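Local coordinates for protein auracyanin-A (Chloroflexus aurantiacus, PDB 2AAN) that probably serves as a soluble blue copper electron acceptor for the membrane-bound alternative complex III, at residues Val45-Lys50 against His58-Val63; Ala68-Ile73 against Gly127-Met132; Glu97-Leu100 against Thr106-Val109. All coordinates share one frame; numbering follows the deposited sequence.

Contacts 1 and 3 are neighbours in the cupredoxin sandwich, their centres about 6 Å apart, and are tied by the sheet bonding of strands 44-50 and 106-112: Phe49 N lies 2.8 Å from Val107 O, and Ile47 N 2.8 Å from Val109 O. Contact 2 is set about 15 Å from contact 1 and 18 Å from contact 3, centre to centre, on the other side of the chain's middle from contact 3. The copper joins contacts 1 and 2, since it binds His58 of one and His128 and Met132 of the other; His58 ND1 and His128 ND1 are 3.2 Å apart. Contact 3 supplies no ligand, but the side chain of Leu100 comes within about 7 Å of the metal.

Contact 1 (Val45-Lys50 against His58-Val63); sequences VTIRFK and HNWILV. With CU (copper (II) ion), chain B.
Ile47 lies over one face of the Trp60 indole in the core of the cupredoxin beta-sandwich, where strand 44-50 of one sheet meets the segment leading into strand 61-63 of the other. The two side chains cross at about a right angle. Ile47 CG1 stands 3.8 Å from the centroid of the six-membered ring and only 15° off its normal, the geometry of a CH-pi contact. The other carbons spread across the same ring system: Ile47 CD1 reaches Trp60 CZ2 at 3.9 Å, and Ile47 CG2 settles 4.0 Å from Trp60 CD2. Trp60 has its CG anti to the backbone N (chi1 -177°), which swings the indole into the space between the sheets; Phe32 meets it edge-to-face there, and the Tyr121 ring also touches it. Replacing the indole by an alanine's methyl would remove the face under Ile47 and would probably leave a gap between the sheets beside Phe32 and Tyr121. Phe49, two residues along the strand, also points inward, and its ring is touched in two different ways. Trp60 CB sits over one face, 4.4 Å from Phe49 CG, whereas His58 CB comes in at the ring edge, near its plane, 3.4 Å from Phe49 CE2. His58 O lies at the edge as well, in the plane. This close fit borders the first shell of the metal, completed by Cys123, His128 and Met132: beyond the CB that abuts Phe49, the imidazole of His58 coordinates copper through ND1 at 2.1 Å.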
# COMPACT_ATOMS: atom_id res chain seq x y z
N VAL A 45 -5.18 6.64 11.10
CA VAL A 45 -5.59 6.54 9.70
C VAL A 45 -6.06 5.12 9.42
O VAL A 45 -5.33 4.16 9.70
CB VAL A 45 -4.42 6.83 8.72
CG1 VAL A 45 -4.94 6.82 7.23
CG2 VAL A 45 -3.73 8.13 9.06
N THR A 46 -7.30 4.97 8.96
CA THR A 46 -7.79 3.73 8.41
C THR A 46 -7.78 3.90 6.88
O THR A 46 -8.45 4.76 6.34
CB THR A 46 -9.20 3.34 8.94
OG1 THR A 46 -9.17 3.18 10.38
CG2 THR A 46 -9.66 2.02 8.29
N ILE A 47 -6.97 3.11 6.21
CA ILE A 47 -7.04 3.00 4.75
C ILE A 47 -8.05 1.92 4.39
O ILE A 47 -7.97 0.78 4.87
CB ILE A 47 -5.64 2.67 4.14
CG1 ILE A 47 -4.65 3.81 4.42
CG2 ILE A 47 -5.79 2.34 2.65
CD1 ILE A 47 -4.83 5.00 3.58
N ARG A 48 -9.06 2.32 3.66
CA ARG A 48 -10.05 1.42 3.13
C ARG A 48 -9.78 1.31 1.64
O ARG A 48 -10.08 2.20 0.86
CB ARG A 48 -11.44 1.96 3.43
CG ARG A 48 -12.58 1.04 3.00
CD ARG A 48 -13.93 1.58 3.47
NE ARG A 48 -15.04 0.84 2.87
CZ ARG A 48 -15.52 -0.33 3.32
NH1 ARG A 48 -15.00 -0.92 4.41
NH2 ARG A 48 -16.53 -0.91 2.68
N PHE A 49 -9.17 0.20 1.25
CA PHE A 49 -8.72 -0.02 -0.09
C PHE A 49 -9.70 -0.89 -0.82
O PHE A 49 -9.97 -2.00 -0.41
CB PHE A 49 -7.36 -0.68 -0.05
CG PHE A 49 -6.80 -1.03 -1.38
CD1 PHE A 49 -6.72 -0.11 -2.39
CD2 PHE A 49 -6.32 -2.32 -1.62
CE1 PHE A 49 -6.16 -0.42 -3.62
CE2 PHE A 49 -5.78 -2.64 -2.86
CZ PHE A 49 -5.72 -1.67 -3.88
N LYS A 50 -10.26 -0.32 -1.87
CA LYS A 50 -11.27 -0.98 -2.65
C LYS A 50 -10.65 -1.45 -3.95
O LYS A 50 -10.16 -0.65 -4.77
CB LYS A 50 -12.41 -0.02 -2.95
CG LYS A 50 -13.60 -0.66 -3.64
CD LYS A 50 -14.65 0.42 -3.95
CE LYS A 50 -15.98 -0.18 -4.43
NZ LYS A 50 -15.80 -1.35 -5.35
N HIS A 58 -4.61 -6.94 -5.44
CA HIS A 58 -3.80 -5.78 -5.10
C HIS A 58 -3.61 -5.72 -3.59
O HIS A 58 -4.47 -6.16 -2.82
CB HIS A 58 -4.51 -4.49 -5.47
CG HIS A 58 -4.71 -4.27 -6.94
ND1 HIS A 58 -3.67 -4.05 -7.82
CD2 HIS A 58 -5.84 -4.24 -7.69
CE1 HIS A 58 -4.15 -3.89 -9.04
NE2 HIS A 58 -5.48 -3.97 -8.99
N ASN A 59 -2.58 -5.00 -3.19
CA ASN A 59 -2.48 -4.54 -1.81
C ASN A 59 -2.02 -3.09 -1.75
O ASN A 59 -1.79 -2.45 -2.78
CB ASN A 59 -1.62 -5.50 -0.96
CG ASN A 59 -0.21 -5.69 -1.48
OD1 ASN A 59 0.29 -4.85 -2.18
ND2 ASN A 59 0.44 -6.82 -1.14
N TRP A 60 -1.97 -2.57 -0.53
CA TRP A 60 -1.53 -1.18 -0.25
C TRP A 60 -0.57 -1.31 0.89
O TRP A 60 -0.98 -1.66 1.98
CB TRP A 60 -2.70 -0.30 0.16
CG TRP A 60 -2.36 1.14 0.40
CD1 TRP A 60 -2.48 2.15 -0.48
CD2 TRP A 60 -1.94 1.73 1.64
NE1 TRP A 60 -2.07 3.34 0.09
CE2 TRP A 60 -1.75 3.12 1.40
CE3 TRP A 60 -1.65 1.23 2.90
CZ2 TRP A 60 -1.29 3.99 2.37
CZ3 TRP A 60 -1.19 2.11 3.87
CH2 TRP A 60 -1.05 3.47 3.61
N ILE A 61 0.71 -1.07 0.59
CA ILE A 61 1.78 -1.22 1.55
C ILE A 61 2.52 0.11 1.70
O ILE A 61 3.04 0.66 0.72
CB ILE A 61 2.78 -2.31 1.10
CG1 ILE A 61 2.07 -3.62 0.71
CG2 ILE A 61 3.87 -2.55 2.14
CD1 ILE A 61 1.21 -4.33 1.74
N LEU A 62 2.60 0.60 2.92
CA LEU A 62 3.30 1.83 3.23
C LEU A 62 4.69 1.53 3.68
O LEU A 62 4.89 0.83 4.67
CB LEU A 62 2.59 2.56 4.35
CG LEU A 62 3.13 3.92 4.78
CD1 LEU A 62 3.10 4.91 3.64
CD2 LEU A 62 2.27 4.44 5.89
N VAL A 63 5.67 2.06 2.97
CA VAL A 63 7.02 1.66 3.24
C VAL A 63 7.86 2.82 3.68
O VAL A 63 7.50 3.99 3.48
CB VAL A 63 7.67 0.97 2.07
CG1 VAL A 63 6.85 -0.25 1.65
CG2 VAL A 63 7.83 1.92 0.97
CU CU B . -1.65 -4.27 -7.46

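Contact 2 (Ala68-Ile73 against Gly127-Met132); sequences AEAANI and GHYPLM. With CU (copper (II) ion), chain B.
Tyr129 reaches from the copper-ligand loop to helix 67-80 and meets Ala70 and Ala71 there. From CB, the ring is carried anti to the backbone N (chi1 178°), and this turn sends it toward the helix. Along one side of the ring, CD2 approaches Ala71 CA, and CE2 comes closer still, 3.6 Å from Ala71 CA and 3.7 Å from Ala71 CB. On the other side Tyr129 CE1 lies 3.8 Å from Ala70 CB, a methyl that also borders Tyr129 CZ. The Ala70 carbonyl carbon is above one ring face, displaced toward the rim; over the centre of the opposite face is Pro130 CB, 3.7 Å above the plane, brought there across a cis peptide bond. At the tip, Tyr129 OH stands 3.7 Å from Ala70 CB and is hydrogen-bonded to Glu67 OE1 at the start of the helix. The same loop holds copper, through His128 next to Tyr129 (ND1 2.1 Å from the ion) and, three residues on, through the more distant Met132 SD at 2.9 Å. Chemically, the meeting is a ring laid against small methyls and helix backbone, so dispersion probably accounts for most of it, while the one polar group finds its partner in a carboxylate beyond the two segments.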
# COMPACT_ATOMS: atom_id res chain seq x y z
N ALA A 68 14.19 2.68 -4.19
CA ALA A 68 15.05 1.49 -4.05
C ALA A 68 14.55 0.50 -2.97
O ALA A 68 14.54 -0.73 -3.15
CB ALA A 68 16.48 1.92 -3.75
N GLU A 69 14.10 1.03 -1.84
CA GLU A 69 13.60 0.14 -0.81
C GLU A 69 12.27 -0.49 -1.29
O GLU A 69 12.04 -1.67 -1.09
CB GLU A 69 13.48 0.84 0.53
CG GLU A 69 13.11 -0.09 1.68
CD GLU A 69 13.97 -1.37 1.73
OE1 GLU A 69 15.21 -1.28 1.58
OE2 GLU A 69 13.40 -2.48 1.87
N ALA A 70 11.43 0.30 -1.97
CA ALA A 70 10.18 -0.20 -2.58
C ALA A 70 10.44 -1.35 -3.56
O ALA A 70 9.76 -2.39 -3.53
CB ALA A 70 9.45 0.94 -3.30
N ALA A 71 11.41 -1.15 -4.43
CA ALA A 71 11.70 -2.17 -5.43
C ALA A 71 12.21 -3.46 -4.77
O ALA A 71 11.84 -4.58 -5.18
CB ALA A 71 12.72 -1.67 -6.42
N ASN A 72 13.05 -3.30 -3.76
CA ASN A 72 13.54 -4.43 -2.98
C ASN A 72 12.39 -5.23 -2.32
O ASN A 72 12.38 -6.46 -2.37
CB ASN A 72 14.56 -3.94 -1.94
CG ASN A 72 15.04 -5.04 -1.00
OD1 ASN A 72 14.62 -5.10 0.17
ND2 ASN A 72 15.93 -5.91 -1.50
N ILE A 73 11.45 -4.52 -1.70
CA ILE A 73 10.33 -5.15 -1.05
C ILE A 73 9.45 -5.87 -2.08
O ILE A 73 9.20 -7.09 -1.96
CB ILE A 73 9.49 -4.13 -0.24
CG1 ILE A 73 10.29 -3.69 0.97
CG2 ILE A 73 8.17 -4.73 0.19
CD1 ILE A 73 9.78 -2.47 1.60
N GLY A 127 4.61 -7.80 -10.53
CA GLY A 127 4.49 -6.97 -11.73
C GLY A 127 3.78 -5.63 -11.59
O GLY A 127 3.81 -4.82 -12.52
N HIS A 128 3.12 -5.36 -10.47
CA HIS A 128 2.34 -4.09 -10.37
C HIS A 128 3.19 -2.87 -10.07
O HIS A 128 2.95 -1.80 -10.62
CB HIS A 128 1.21 -4.22 -9.37
CG HIS A 128 0.17 -5.18 -9.80
ND1 HIS A 128 -1.06 -5.26 -9.21
CD2 HIS A 128 0.18 -6.11 -10.79
CE1 HIS A 128 -1.77 -6.20 -9.81
NE2 HIS A 128 -1.04 -6.72 -10.79
N TYR A 129 4.17 -3.05 -9.18
CA TYR A 129 5.22 -2.05 -8.96
C TYR A 129 6.21 -2.28 -10.08
O TYR A 129 6.48 -3.45 -10.41
CB TYR A 129 5.87 -2.23 -7.56
CG TYR A 129 7.00 -1.24 -7.32
CD1 TYR A 129 6.72 0.04 -6.87
CD2 TYR A 129 8.30 -1.55 -7.68
CE1 TYR A 129 7.70 0.98 -6.71
CE2 TYR A 129 9.32 -0.59 -7.54
CZ TYR A 129 9.02 0.66 -7.03
OH TYR A 129 9.99 1.64 -6.85
N PRO A 130 6.82 -1.22 -10.63
CA PRO A 130 6.85 0.20 -10.24
C PRO A 130 5.72 1.08 -10.71
O PRO A 130 5.64 2.21 -10.28
CB PRO A 130 8.17 0.68 -10.88
CG PRO A 130 8.19 -0.09 -12.16
CD PRO A 130 7.69 -1.45 -11.79
N LEU A 131 4.80 0.60 -11.53
CA LEU A 131 3.72 1.49 -11.93
C LEU A 131 2.80 1.84 -10.77
O LEU A 131 2.34 2.97 -10.64
CB LEU A 131 2.89 0.89 -13.06
CG LEU A 131 3.49 0.98 -14.46
CD1 LEU A 131 2.66 0.09 -15.36
CD2 LEU A 131 3.47 2.41 -14.94
N MET A 132 2.49 0.85 -9.95
CA MET A 132 1.44 1.04 -8.98
C MET A 132 2.08 1.57 -7.70
O MET A 132 2.53 0.84 -6.80
CB MET A 132 0.69 -0.28 -8.81
CG MET A 132 -0.64 -0.10 -8.10
SD MET A 132 -1.72 -1.49 -8.28
CE MET A 132 -2.97 -1.01 -7.07
CU CU B . -1.65 -4.27 -7.46

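Contact 3 (Glu97-Leu100 against Thr106-Val109); sequences ESPL and TVEV
Pro99 and Val107 slide past each other in opposite directions, with Pro99 CD 4.1 Å from Val107 CB. The touching parts run 168° apart, nearly antiparallel, but side chains and carbonyls rather than paired backbones make the contact. Pro99 CD comes within 3.3 Å of Glu108 O; as this carbon takes the place of an amide hydrogen, proline has no N-H to offer that carbonyl. In turn, the Pro99 carbonyl oxygen faces a methyl, Val107 CG2, at 3.5 Å. Val109 extends the surface: its CG1 is 3.7 Å from Ser98 CA and its CG2 3.7 Å from Glu97 O. With chi1 at 43°, Val109 CG1 stands between the backbone N and the carbonyl carbon, and this places the methyl against Ser98.

Ser98 positions this first shell. Its OG donates to Pro99 O at 2.8 Å, approaching from above the carbonyl plane, 37° out of it, which ties the serine side chain to the next residue's carbonyl and helps fix the orientation of that carbonyl against Val107. The same OG accepts from Trp60 N, and Ser98 O is bonded by Asn85 ND2, so the segment is anchored to its own side of the cupredoxin sandwich. Strand 106-112 is held from the other side by backbone bonds of Val107 and Val109 to strand 44-50. The contact therefore joins the loop leaving edge strand 94-97 of one sheet to edge strand 106-112 of the other: the directional polar bonds run to neighbours on each side, and what passes between 97-100 and 106-109 is mainly van der Waals, probably with a mild electrostatic share where the polarised Pro99 CD nears Glu108 O.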
# COMPACT_ATOMS: atom_id res chain seq x y z
N GLU A 97 0.54 -2.56 6.40
CA GLU A 97 0.17 -3.44 5.31
C GLU A 97 -1.32 -3.67 5.27
O GLU A 97 -1.90 -4.18 6.23
CB GLU A 97 0.77 -4.85 5.44
CG GLU A 97 2.21 -4.99 5.67
CD GLU A 97 2.57 -6.44 6.09
OE1 GLU A 97 1.70 -7.34 6.05
OE2 GLU A 97 3.72 -6.67 6.46
N SER A 98 -1.94 -3.37 4.13
CA SER A 98 -3.29 -3.83 3.90
C SER A 98 -3.28 -5.36 3.75
O SER A 98 -2.30 -5.95 3.30
CB SER A 98 -3.93 -3.19 2.67
OG SER A 98 -3.51 -3.85 1.51
N PRO A 99 -4.37 -6.01 4.15
CA PRO A 99 -4.55 -7.37 3.71
C PRO A 99 -4.52 -7.40 2.18
O PRO A 99 -4.72 -6.37 1.53
CB PRO A 99 -5.95 -7.70 4.23
CG PRO A 99 -6.15 -6.81 5.35
CD PRO A 99 -5.49 -5.55 4.95
N LEU A 100 -4.32 -8.58 1.61
CA LEU A 100 -4.36 -8.77 0.19
C LEU A 100 -5.78 -8.73 -0.30
O LEU A 100 -6.62 -9.46 0.17
CB LEU A 100 -3.75 -10.12 -0.14
CG LEU A 100 -3.43 -10.49 -1.58
CD1 LEU A 100 -2.53 -9.50 -2.27
CD2 LEU A 100 -2.73 -11.82 -1.57
N THR A 106 -12.94 -5.27 -0.73
CA THR A 106 -12.46 -4.12 0.04
C THR A 106 -11.80 -4.60 1.29
O THR A 106 -12.35 -5.40 2.02
CB THR A 106 -13.60 -3.14 0.40
OG1 THR A 106 -14.12 -2.56 -0.80
CG2 THR A 106 -13.11 -2.00 1.29
N VAL A 107 -10.62 -4.06 1.57
CA VAL A 107 -9.86 -4.40 2.74
C VAL A 107 -9.50 -3.13 3.49
O VAL A 107 -9.59 -2.02 2.96
CB VAL A 107 -8.60 -5.19 2.38
CG1 VAL A 107 -8.98 -6.45 1.59
CG2 VAL A 107 -7.62 -4.36 1.58
N GLU A 108 -9.10 -3.28 4.74
CA GLU A 108 -8.74 -2.11 5.55
C GLU A 108 -7.48 -2.36 6.30
O GLU A 108 -7.21 -3.46 6.75
CB GLU A 108 -9.82 -1.78 6.60
CG GLU A 108 -11.17 -1.40 6.02
CD GLU A 108 -12.15 -0.84 7.07
OE1 GLU A 108 -12.82 0.17 6.75
OE2 GLU A 108 -12.23 -1.42 8.19
N VAL A 109 -6.73 -1.30 6.48
CA VAL A 109 -5.65 -1.28 7.47
C VAL A 109 -5.69 0.01 8.28
O VAL A 109 -5.76 1.08 7.71
CB VAL A 109 -4.25 -1.43 6.82
CG1 VAL A 109 -4.14 -0.60 5.58
CG2 VAL A 109 -3.16 -1.05 7.82